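Local coordinates for protein O-phospho-L-seryl-tRNA:Cys-tRNA synthase (Methanocaldococcus jannaschii DSM 2661, PDB 5X6B) that probably converts O-phosphoseryl-tRNA into cysteinyl-tRNA in a pyridoxal phosphate-dependent reaction, at residues L142-H147 against V164-E169; L199-G204 against F226-A231. All coordinates share one frame; numbering follows the deposited sequence.

Contact 1 of 2, residues L142-H147 against V164-E169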
loop_
_atom_site.group_PDB
_atom_site.type_symbol
_atom_site.label_atom_id
_atom_site.label_comp_id
_atom_site.label_asym_id
_atom_site.label_seq_id
_atom_site.Cartn_x
_atom_site.Cartn_y
_atom_site.Cartn_z
ATOM N N LEU B 142 -32.231 2.036 -2.082
ATOM C CA LEU B 142 -31.313 1.637 -1.018
ATOM C C LEU B 142 -31.964 1.725 0.359
ATOM O O LEU B 142 -32.989 2.387 0.526
ATOM C CB LEU B 142 -30.045 2.499 -1.055
ATOM C CG LEU B 142 -30.166 4.025 -1.213
ATOM C CD1 LEU B 142 -30.551 4.726 0.084
ATOM C CD2 LEU B 142 -28.869 4.611 -1.748
ATOM N N ASP B 143 -31.361 1.065 1.346
ATOM C CA ASP B 143 -31.863 1.107 2.720
ATOM C C ASP B 143 -31.619 2.473 3.356
ATOM O O ASP B 143 -30.770 3.229 2.907
ATOM C CB ASP B 143 -31.214 0.008 3.572
ATOM C CG ASP B 143 -29.698 0.111 3.610
ATOM O OD1 ASP B 143 -29.098 0.579 2.622
ATOM O OD2 ASP B 143 -29.103 -0.269 4.637
ATOM N N LYS B 144 -32.359 2.779 4.413
ATOM C CA LYS B 144 -32.230 4.068 5.085
ATOM C C LYS B 144 -30.972 4.146 5.944
ATOM O O LYS B 144 -30.598 5.222 6.411
ATOM C CB LYS B 144 -33.469 4.346 5.942
ATOM C CG LYS B 144 -34.187 5.627 5.564
ATOM C CD LYS B 144 -35.384 5.910 6.455
ATOM C CE LYS B 144 -36.673 5.883 5.638
ATOM N NZ LYS B 144 -37.832 6.492 6.354
ATOM N N ASN B 145 -30.320 3.004 6.145
ATOM C CA ASN B 145 -29.081 2.949 6.917
ATOM C C ASN B 145 -27.844 3.096 6.043
ATOM O O ASN B 145 -26.717 2.914 6.512
ATOM C CB ASN B 145 -28.983 1.635 7.692
ATOM C CG ASN B 145 -29.706 1.677 9.013
ATOM O OD1 ASN B 145 -30.124 2.741 9.478
ATOM N ND2 ASN B 145 -29.832 0.516 9.648
ATOM N N ALA B 146 -28.056 3.417 4.773
ATOM C CA ALA B 146 -26.968 3.441 3.803
ATOM C C ALA B 146 -25.907 4.483 4.141
ATOM O O ALA B 146 -26.208 5.555 4.678
ATOM C CB ALA B 146 -27.517 3.679 2.404
ATOM N N HIS B 147 -24.661 4.142 3.827
ATOM C CA HIS B 147 -23.523 5.030 4.026
ATOM C C HIS B 147 -23.639 6.244 3.114
ATOM O O HIS B 147 -24.100 6.124 1.977
ATOM C CB HIS B 147 -22.218 4.281 3.756
ATOM C CG HIS B 147 -20.998 4.984 4.259
ATOM N ND1 HIS B 147 -20.151 5.687 3.437
ATOM C CD2 HIS B 147 -20.483 5.091 5.511
ATOM C CE1 HIS B 147 -19.164 6.198 4.154
ATOM N NE2 HIS B 147 -19.347 5.851 5.415
ATOM N N VAL B 164 -35.492 2.622 1.469
ATOM C CA VAL B 164 -36.282 1.564 2.088
ATOM C C VAL B 164 -36.192 1.705 3.603
ATOM O O VAL B 164 -35.100 1.759 4.161
ATOM C CB VAL B 164 -35.806 0.166 1.666
ATOM C CG1 VAL B 164 -36.508 -0.901 2.483
ATOM C CG2 VAL B 164 -36.039 -0.047 0.180
ATOM N N GLY B 165 -37.342 1.769 4.263
ATOM C CA GLY B 165 -37.395 2.133 5.667
ATOM C C GLY B 165 -37.176 1.015 6.671
ATOM O O GLY B 165 -36.835 -0.116 6.318
ATOM N N TYR B 166 -37.387 1.352 7.938
ATOM C CA TYR B 166 -37.155 0.435 9.042
ATOM C C TYR B 166 -38.293 -0.551 9.282
ATOM O O TYR B 166 -39.468 -0.214 9.149
ATOM C CB TYR B 166 -36.909 1.223 10.329
ATOM C CG TYR B 166 -35.665 2.073 10.295
ATOM C CD1 TYR B 166 -34.412 1.510 10.506
ATOM C CD2 TYR B 166 -35.741 3.437 10.054
ATOM C CE1 TYR B 166 -33.271 2.283 10.477
ATOM C CE2 TYR B 166 -34.604 4.220 10.022
ATOM C CZ TYR B 166 -33.372 3.639 10.236
ATOM O OH TYR B 166 -32.241 4.421 10.207
ATOM N N GLU B 167 -37.918 -1.773 9.638
ATOM C CA GLU B 167 -38.840 -2.752 10.197
ATOM C C GLU B 167 -39.138 -2.334 11.632
ATOM O O GLU B 167 -40.161 -2.690 12.208
ATOM C CB GLU B 167 -38.227 -4.151 10.137
ATOM C CG GLU B 167 -39.122 -5.282 10.589
ATOM C CD GLU B 167 -38.524 -6.640 10.262
ATOM O OE1 GLU B 167 -37.543 -6.681 9.488
ATOM O OE2 GLU B 167 -39.025 -7.661 10.778
ATOM N N GLU B 168 -38.206 -1.570 12.190
ATOM C CA GLU B 168 -38.335 -0.938 13.495
ATOM C C GLU B 168 -37.216 0.072 13.638
ATOM O O GLU B 168 -36.073 -0.229 13.309
ATOM C CB GLU B 168 -38.252 -1.950 14.632
ATOM C CG GLU B 168 -38.160 -1.289 16.003
ATOM C CD GLU B 168 -37.927 -2.279 17.123
ATOM O OE1 GLU B 168 -37.609 -3.450 16.827
ATOM O OE2 GLU B 168 -38.067 -1.888 18.300
ATOM N N GLU B 169 -37.533 1.269 14.116
ATOM C CA GLU B 169 -36.492 2.259 14.341
ATOM C C GLU B 169 -35.872 2.022 15.716
ATOM O O GLU B 169 -35.216 1.001 15.922
ATOM C CB GLU B 169 -37.046 3.676 14.198
ATOM C CG GLU B 169 -37.761 3.901 12.866
ATOM C CD GLU B 169 -37.621 5.321 12.343
ATOM O OE1 GLU B 169 -36.728 6.047 12.830
ATOM O OE2 GLU B 169 -38.412 5.717 11.455
#
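Val164 N gives its hydrogen to Leu142 O at 2.7 Å, nearly straight at 168°. This bond joins the parallel strands 139-143 and 160-166 where strand 139-143 ends. Helix 148-156 connects the two in a beta-alpha-beta unit. The return bond, from Lys144 N to Val164 O, is bent and weak. Asp143 is paired with Val164, and both side chains leave on the same face, against Tyr180 of helix 179-188. The carboxylate of Asp143 turns from Val164 to Thr200 on the next strand.

Beyond Asp143, side chains take over. Asn145 sits in a type I turn from Asp143 to Ala146. Its CG, anti to the carbonyl carbon (chi1 -84°), carries the amide to Tyr166. OD1 accepts the Tyr166 hydroxyl, OD1 to OH 2.8 Å. It lies at the edge of the ring, and the amide plane is turned 66° from the ring plane. Asn145 ND2 bonds to Tyr173 O, which fixes the rotation of the amide.

The aliphatic chain of Lys144 adds carbon contacts. Its CE lies 3.8 Å from Gly165 CA, and its CD is 4.0 Å from Tyr166 CE2.

Backbone pairing thus gives way, at its weak second bond, to a side-chain bond whose acceptor amide is itself held by Tyr173.

Contact 2 of 2, residues L199-G204 against F226-A231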
loop_
_atom_site.group_PDB
_atom_site.type_symbol
_atom_site.label_atom_id
_atom_site.label_comp_id
_atom_site.label_asym_id
_atom_site.label_seq_id
_atom_site.Cartn_x
_atom_site.Cartn_y
_atom_site.Cartn_z
ATOM N N LEU B 199 -28.087 -2.616 -1.192
ATOM C CA LEU B 199 -28.241 -2.987 0.212
ATOM C C LEU B 199 -26.929 -2.841 0.981
ATOM O O LEU B 199 -25.935 -3.499 0.669
ATOM C CB LEU B 199 -28.758 -4.424 0.342
ATOM C CG LEU B 199 -28.837 -4.966 1.775
ATOM C CD1 LEU B 199 -29.789 -4.134 2.629
ATOM C CD2 LEU B 199 -29.241 -6.433 1.781
ATOM N N THR B 200 -26.931 -1.965 1.979
ATOM C CA THR B 200 -25.797 -1.841 2.878
ATOM C C THR B 200 -25.760 -3.073 3.773
ATOM O O THR B 200 -26.535 -3.172 4.727
ATOM C CB THR B 200 -25.885 -0.569 3.735
ATOM O OG1 THR B 200 -25.994 0.572 2.879
ATOM C CG2 THR B 200 -24.648 -0.422 4.593
ATOM N N HIS B 201 -24.868 -4.009 3.455
ATOM C CA HIS B 201 -24.850 -5.320 4.112
ATOM C C HIS B 201 -24.704 -5.209 5.627
ATOM O O HIS B 201 -25.381 -5.912 6.376
ATOM C CB HIS B 201 -23.727 -6.182 3.547
ATOM C CG HIS B 201 -23.913 -7.644 3.792
ATOM N ND1 HIS B 201 -22.974 -8.585 3.428
ATOM C CD2 HIS B 201 -24.932 -8.330 4.360
ATOM C CE1 HIS B 201 -23.405 -9.788 3.764
ATOM N NE2 HIS B 201 -24.592 -9.660 4.331
ATOM N N VAL B 202 -23.806 -4.331 6.063
ATOM C CA VAL B 202 -23.750 -3.895 7.451
ATOM C C VAL B 202 -23.609 -2.374 7.458
ATOM O O VAL B 202 -22.653 -1.829 6.903
ATOM C CB VAL B 202 -22.580 -4.553 8.234
ATOM C CG1 VAL B 202 -22.289 -3.789 9.517
ATOM C CG2 VAL B 202 -22.894 -6.000 8.558
ATOM N N ASP B 203 -24.574 -1.685 8.058
ATOM C CA ASP B 203 -24.498 -0.232 8.144
ATOM C C ASP B 203 -23.392 0.187 9.096
ATOM O O ASP B 203 -22.988 -0.585 9.965
ATOM C CB ASP B 203 -25.820 0.375 8.603
ATOM C CG ASP B 203 -26.256 -0.140 9.953
ATOM O OD1 ASP B 203 -26.333 -1.380 10.130
ATOM O OD2 ASP B 203 -26.480 0.699 10.851
ATOM N N GLY B 204 -22.929 1.423 8.939
ATOM C CA GLY B 204 -21.822 1.935 9.721
ATOM C C GLY B 204 -22.240 2.791 10.895
ATOM O O GLY B 204 -21.413 3.472 11.500
ATOM N N PHE B 226 -28.717 -5.746 -8.674
ATOM C CA PHE B 226 -28.553 -5.699 -7.225
ATOM C C PHE B 226 -27.082 -5.542 -6.829
ATOM O O PHE B 226 -26.248 -6.415 -7.097
ATOM C CB PHE B 226 -29.155 -6.964 -6.599
ATOM C CG PHE B 226 -29.006 -7.051 -5.098
ATOM C CD1 PHE B 226 -29.194 -5.937 -4.296
ATOM C CD2 PHE B 226 -28.727 -8.267 -4.489
ATOM C CE1 PHE B 226 -29.071 -6.024 -2.917
ATOM C CE2 PHE B 226 -28.611 -8.362 -3.109
ATOM C CZ PHE B 226 -28.783 -7.239 -2.323
ATOM N N LEU B 227 -26.775 -4.410 -6.201
ATOM C CA LEU B 227 -25.449 -4.166 -5.643
ATOM C C LEU B 227 -25.468 -4.302 -4.124
ATOM O O LEU B 227 -26.184 -3.574 -3.432
ATOM C CB LEU B 227 -24.939 -2.776 -6.032
ATOM C CG LEU B 227 -23.789 -2.226 -5.184
ATOM C CD1 LEU B 227 -22.523 -3.039 -5.382
ATOM C CD2 LEU B 227 -23.538 -0.761 -5.495
ATOM N N LEU B 228 -24.680 -5.241 -3.612
ATOM C CA LEU B 228 -24.545 -5.430 -2.170
ATOM C C LEU B 228 -23.303 -4.705 -1.656
ATOM O O LEU B 228 -22.177 -5.053 -2.022
ATOM C CB LEU B 228 -24.479 -6.921 -1.832
ATOM C CG LEU B 228 -24.361 -7.321 -0.359
ATOM C CD1 LEU B 228 -25.539 -6.817 0.458
ATOM C CD2 LEU B 228 -24.222 -8.827 -0.236
ATOM N N ASN B 229 -23.509 -3.682 -0.833
ATOM C CA ASN B 229 -22.389 -2.941 -0.258
ATOM C C ASN B 229 -21.728 -3.732 0.856
ATOM O O ASN B 229 -22.136 -3.654 2.014
ATOM C CB ASN B 229 -22.838 -1.585 0.278
ATOM C CG ASN B 229 -21.682 -0.764 0.816
ATOM O OD1 ASN B 229 -20.519 -1.095 0.596
ATOM N ND2 ASN B 229 -21.996 0.309 1.533
ATOM N N CYS B 230 -20.695 -4.483 0.501
ATOM C CA CYS B 230 -20.016 -5.331 1.459
ATOM C C CYS B 230 -18.830 -4.649 2.127
ATOM O O CYS B 230 -17.931 -5.315 2.645
ATOM C CB CYS B 230 -19.567 -6.612 0.781
ATOM S SG CYS B 230 -20.933 -7.708 0.408
ATOM N N ALA B 231 -18.823 -3.322 2.101
ATOM C CA ALA B 231 -17.979 -2.577 3.016
ATOM C C ALA B 231 -18.408 -3.035 4.397
ATOM O O ALA B 231 -19.606 -3.146 4.650
ATOM C CB ALA B 231 -18.157 -1.076 2.847
#
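This is a buried parallel strand pairing in the middle of the large mixed sheet, between strand 194-200 and strand 226-229. Leu199 pairs with Leu228 and Thr200 with Asn229. Three backbone hydrogen bonds hold them. Leu199 N gives to Leu227 O at 3.1 Å. Asn229 N gives to Leu199 O at 2.9 Å. His201 N closes the set on Asn229 O, at 3.1 Å.

One face carries Leu199 and Leu228, side by side and pointing the same way. Leu199 CB also meets the edge of the Phe226 ring, 3.6 Å from CE1. Helix 212-221 packs on these residues. It is the connection of this beta-alpha-beta unit, in a sheet order that fits the large domain of fold type I pyridoxal phosphate enzymes.

His201 extends the apolar face beyond the strand. Its CG is anti to the backbone N (chi1 -160°), which brings the ring beside Leu228. Leu228 CD2 sits over one ring face, offset toward the rim, 4.2 Å from the centroid in a CH-pi contact. Cys230 SG approaches the same ring obliquely, 3.7 Å from ND1. That nitrogen is hydrogen-bonded to Thr233 OG1.

Thr200 and Asn229 lie together on the other face, Thr200 CG2 4.1 Å from Asn229 ND2. Asn229 OD1 accepts from Ala231 N in an Asx turn, the donor standing above the carbonyl plane. Its ND2 reaches N1 of the cofactor-lysine adduct at position 255, so this strand end belongs to the cofactor site.

In the fold
Both contacts are beta-alpha-beta pairings in one sheet, and strands 139-143 and 194-200 are neighbours there. Contact 2 is central and wholly buried, about 9 Å from the chain centre to its own centre. Contact 1 lies farther out, about 17 Å between centres, and takes in strand 160-166, an edge strand of the sheet within this chain. Chemistry follows place: contact 2 adds leucine, phenylalanine and histidine packing to three backbone bonds, while contact 1 has two, one weak, and a tyrosine hydroxyl bond beside an exposed lysine. They meet through Asp143 OD1 and Thr200 OG1, 3.1 Å apart in a probable hydrogen bond. In the turn from Asp143 to Ala146, Ala146 packs on Thr200 and Asn145 on Asp203.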